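Local coordinates for protein diphthine synthase (Aeropyrum pernix, PDB 1WDE) that probably trimethylates the amino group of a modified histidine in elongation factor 2, using S-adenosyl-L-methionine, in the second step of diphthamide biosynthesis, at residues 136-144 and 155-163. Sequence-based numbering, arbitrary orientation.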
loop_
_atom_site.group_PDB
_atom_site.type_symbol
_atom_site.label_atom_id
_atom_site.label_comp_id
_atom_site.label_asym_id
_atom_site.label_seq_id
_atom_site.Cartn_x
_atom_site.Cartn_y
_atom_site.Cartn_z
ATOM N N ARG A 136 7.665 -8.469 -12.223
ATOM C CA ARG A 136 8.611 -8.747 -11.155
ATOM C C ARG A 136 8.205 -8.282 -9.784
ATOM O O ARG A 136 8.934 -8.511 -8.820
ATOM C CB ARG A 136 10.001 -8.170 -11.497
ATOM C CG ARG A 136 10.655 -8.834 -12.710
ATOM C CD ARG A 136 12.129 -8.495 -12.814
ATOM N NE ARG A 136 12.905 -9.120 -11.748
ATOM C CZ ARG A 136 14.140 -8.759 -11.433
ATOM N NH1 ARG A 136 14.721 -7.769 -12.108
ATOM N NH2 ARG A 136 14.790 -9.383 -10.461
ATOM N N PHE A 137 7.067 -7.603 -9.674
ATOM C CA PHE A 137 6.638 -7.184 -8.348
ATOM C C PHE A 137 6.166 -8.400 -7.592
ATOM O O PHE A 137 5.442 -9.253 -8.141
ATOM C CB PHE A 137 5.519 -6.139 -8.410
ATOM C CG PHE A 137 6.028 -4.753 -8.692
ATOM C CD1 PHE A 137 6.243 -4.333 -9.997
ATOM C CD2 PHE A 137 6.410 -3.915 -7.647
ATOM C CE1 PHE A 137 6.847 -3.112 -10.271
ATOM C CE2 PHE A 137 7.027 -2.666 -7.911
ATOM C CZ PHE A 137 7.247 -2.278 -9.225
ATOM N N GLY A 138 6.595 -8.495 -6.338
ATOM C CA GLY A 138 6.199 -9.612 -5.503
ATOM C C GLY A 138 5.302 -9.210 -4.339
ATOM O O GLY A 138 4.411 -8.354 -4.481
ATOM N N GLY A 139 5.524 -9.842 -3.189
ATOM C CA GLY A 139 4.739 -9.562 -1.994
ATOM C C GLY A 139 4.821 -8.111 -1.521
ATOM O O GLY A 139 5.779 -7.383 -1.832
ATOM N N THR A 140 3.793 -7.677 -0.797
ATOM C CA THR A 140 3.734 -6.317 -0.270
ATOM C C THR A 140 3.720 -6.390 1.255
ATOM O O THR A 140 3.039 -7.239 1.824
ATOM C CB THR A 140 2.450 -5.578 -0.751
ATOM O OG1 THR A 140 2.484 -5.433 -2.178
ATOM C CG2 THR A 140 2.349 -4.174 -0.106
ATOM N N VAL A 141 4.465 -5.511 1.917
ATOM C CA VAL A 141 4.497 -5.497 3.385
ATOM C C VAL A 141 4.143 -4.083 3.853
ATOM O O VAL A 141 4.126 -3.153 3.051
ATOM C CB VAL A 141 5.899 -5.843 3.918
ATOM C CG1 VAL A 141 6.339 -7.215 3.395
ATOM C CG2 VAL A 141 6.892 -4.767 3.483
ATOM N N THR A 142 3.829 -3.927 5.133
ATOM C CA THR A 142 3.527 -2.595 5.655
ATOM C C THR A 142 4.540 -2.328 6.767
ATOM O O THR A 142 4.724 -3.166 7.637
ATOM C CB THR A 142 2.100 -2.512 6.238
ATOM O OG1 THR A 142 1.155 -2.844 5.215
ATOM C CG2 THR A 142 1.799 -1.058 6.726
ATOM N N LEU A 143 5.220 -1.184 6.731
ATOM C CA LEU A 143 6.205 -0.879 7.773
ATOM C C LEU A 143 5.429 -0.200 8.904
ATOM O O LEU A 143 4.894 0.897 8.733
ATOM C CB LEU A 143 7.306 0.032 7.210
ATOM C CG LEU A 143 7.985 -0.500 5.937
ATOM C CD1 LEU A 143 9.116 0.438 5.525
ATOM C CD2 LEU A 143 8.508 -1.926 6.186
ATOM N N PRO A 144 5.343 -0.861 10.069
ATOM C CA PRO A 144 4.621 -0.343 11.237
ATOM C C PRO A 144 5.237 0.884 11.884
ATOM O O PRO A 144 6.458 1.071 11.868
ATOM C CB PRO A 144 4.613 -1.538 12.188
ATOM C CG PRO A 144 5.970 -2.168 11.918
ATOM C CD PRO A 144 6.060 -2.111 10.402
ATOM N N VAL A 155 8.242 -9.080 8.960
ATOM C CA VAL A 155 8.215 -8.200 7.797
ATOM C C VAL A 155 9.549 -8.211 7.047
ATOM O O VAL A 155 9.564 -8.249 5.809
ATOM C CB VAL A 155 7.855 -6.762 8.196
ATOM C CG1 VAL A 155 8.282 -5.785 7.097
ATOM C CG2 VAL A 155 6.352 -6.673 8.413
ATOM N N ALA A 156 10.661 -8.188 7.788
ATOM C CA ALA A 156 11.987 -8.213 7.167
ATOM C C ALA A 156 12.108 -9.519 6.385
ATOM O O ALA A 156 12.506 -9.517 5.225
ATOM C CB ALA A 156 13.097 -8.115 8.236
ATOM N N ARG A 157 11.754 -10.634 7.018
ATOM C CA ARG A 157 11.812 -11.923 6.333
ATOM C C ARG A 157 11.026 -11.952 5.014
ATOM O O ARG A 157 11.503 -12.506 4.036
ATOM C CB ARG A 157 11.305 -13.047 7.240
ATOM C CG ARG A 157 11.160 -14.400 6.534
ATOM C CD ARG A 157 11.033 -15.516 7.558
ATOM N NE ARG A 157 10.818 -16.827 6.960
ATOM C CZ ARG A 157 9.628 -17.304 6.603
ATOM N NH1 ARG A 157 8.531 -16.575 6.774
ATOM N NH2 ARG A 157 9.532 -18.530 6.109
ATOM N N ARG A 158 9.824 -11.373 4.974
ATOM C CA ARG A 158 9.068 -11.417 3.725
ATOM C C ARG A 158 9.819 -10.663 2.629
ATOM O O ARG A 158 9.742 -11.001 1.437
ATOM C CB ARG A 158 7.649 -10.860 3.913
ATOM C CG ARG A 158 6.754 -11.739 4.790
ATOM C CD ARG A 158 5.267 -11.439 4.532
ATOM N NE ARG A 158 4.895 -11.705 3.137
ATOM C CZ ARG A 158 4.030 -10.968 2.432
ATOM N NH1 ARG A 158 3.432 -9.917 2.987
ATOM N NH2 ARG A 158 3.790 -11.251 1.156
ATOM N N ILE A 159 10.578 -9.650 3.018
ATOM C CA ILE A 159 11.337 -8.913 2.024
ATOM C C ILE A 159 12.422 -9.835 1.481
ATOM O O ILE A 159 12.628 -9.894 0.270
ATOM C CB ILE A 159 11.969 -7.640 2.613
ATOM C CG1 ILE A 159 10.857 -6.678 3.055
ATOM C CG2 ILE A 159 12.883 -6.990 1.571
ATOM C CD1 ILE A 159 11.385 -5.399 3.766
ATOM N N TYR A 160 13.117 -10.562 2.358
ATOM C CA TYR A 160 14.142 -11.481 1.855
ATOM C C TYR A 160 13.506 -12.582 0.975
ATOM O O TYR A 160 14.116 -13.054 0.023
ATOM C CB TYR A 160 14.920 -12.133 3.007
ATOM C CG TYR A 160 15.884 -11.199 3.713
ATOM C CD1 TYR A 160 15.595 -10.694 4.977
ATOM C CD2 TYR A 160 17.108 -10.857 3.128
ATOM C CE1 TYR A 160 16.512 -9.863 5.657
ATOM C CE2 TYR A 160 18.020 -10.040 3.788
ATOM C CZ TYR A 160 17.717 -9.548 5.053
ATOM O OH TYR A 160 18.627 -8.768 5.721
ATOM N N LEU A 161 12.289 -12.998 1.299
ATOM C CA LEU A 161 11.619 -14.042 0.499
ATOM C C LEU A 161 11.383 -13.547 -0.930
ATOM O O LEU A 161 11.531 -14.302 -1.899
ATOM C CB LEU A 161 10.299 -14.452 1.175
ATOM C CG LEU A 161 10.529 -15.317 2.429
ATOM C CD1 LEU A 161 9.210 -15.696 3.086
ATOM C CD2 LEU A 161 11.289 -16.586 2.012
ATOM N N ASN A 162 11.035 -12.273 -1.068
ATOM C CA ASN A 162 10.822 -11.695 -2.389
ATOM C C ASN A 162 12.171 -11.693 -3.102
ATOM O O ASN A 162 12.289 -12.083 -4.266
ATOM C CB ASN A 162 10.343 -10.238 -2.302
ATOM C CG ASN A 162 8.840 -10.095 -2.127
ATOM O OD1 ASN A 162 8.064 -10.975 -2.472
ATOM N ND2 ASN A 162 8.429 -8.940 -1.622
ATOM N N LEU A 163 13.195 -11.211 -2.404
ATOM C CA LEU A 163 14.527 -11.162 -2.985
ATOM C C LEU A 163 14.978 -12.527 -3.497
ATOM O O LEU A 163 15.498 -12.622 -4.597
ATOM C CB LEU A 163 15.536 -10.616 -1.965
ATOM C CG LEU A 163 15.262 -9.158 -1.609
ATOM C CD1 LEU A 163 16.110 -8.718 -0.421
ATOM C CD2 LEU A 163 15.562 -8.293 -2.826
#
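N162 raises its amide from the helix to G139 and grips that residue at both ends: OD1 accepts the G139 N-H (2.9 Å), while ND2 donates to G139 O (3.1 Å) from above the carbonyl plane. Asparagine suits the place because one short side chain carries both donor and acceptor; glycines suit the strand, since a CB on G138 would fall too close to N162 OD1 and one on G139 would collide with the R158 guanidinium as it is placed. ND2 also bonds to T169 OG1 on the next strand, so the buried amide is fixed in rotation. A leucine in place of N162 would probably leave G139 N and O without these mates and T169 OG1 without the ND2 donor. Strand 137-143, helix 153-165 and strand 168-173 form a beta-alpha-beta unit; segment 155-163 of that helix runs back antiparallel to the edge strand, the axes approaching to 8.1 Å. The long, exposed R158 runs alongside V141 in the opposite sense, CB on V141 CG1 (3.9 Å), and NH1 gives T140 O a weak, bent hydrogen bond (2.9 Å, 127°). Branched V155, chi1 161°, swings CG1 away from its own N against V141 CB and L143 CD2, the leucine side chain nearly perpendicular to it.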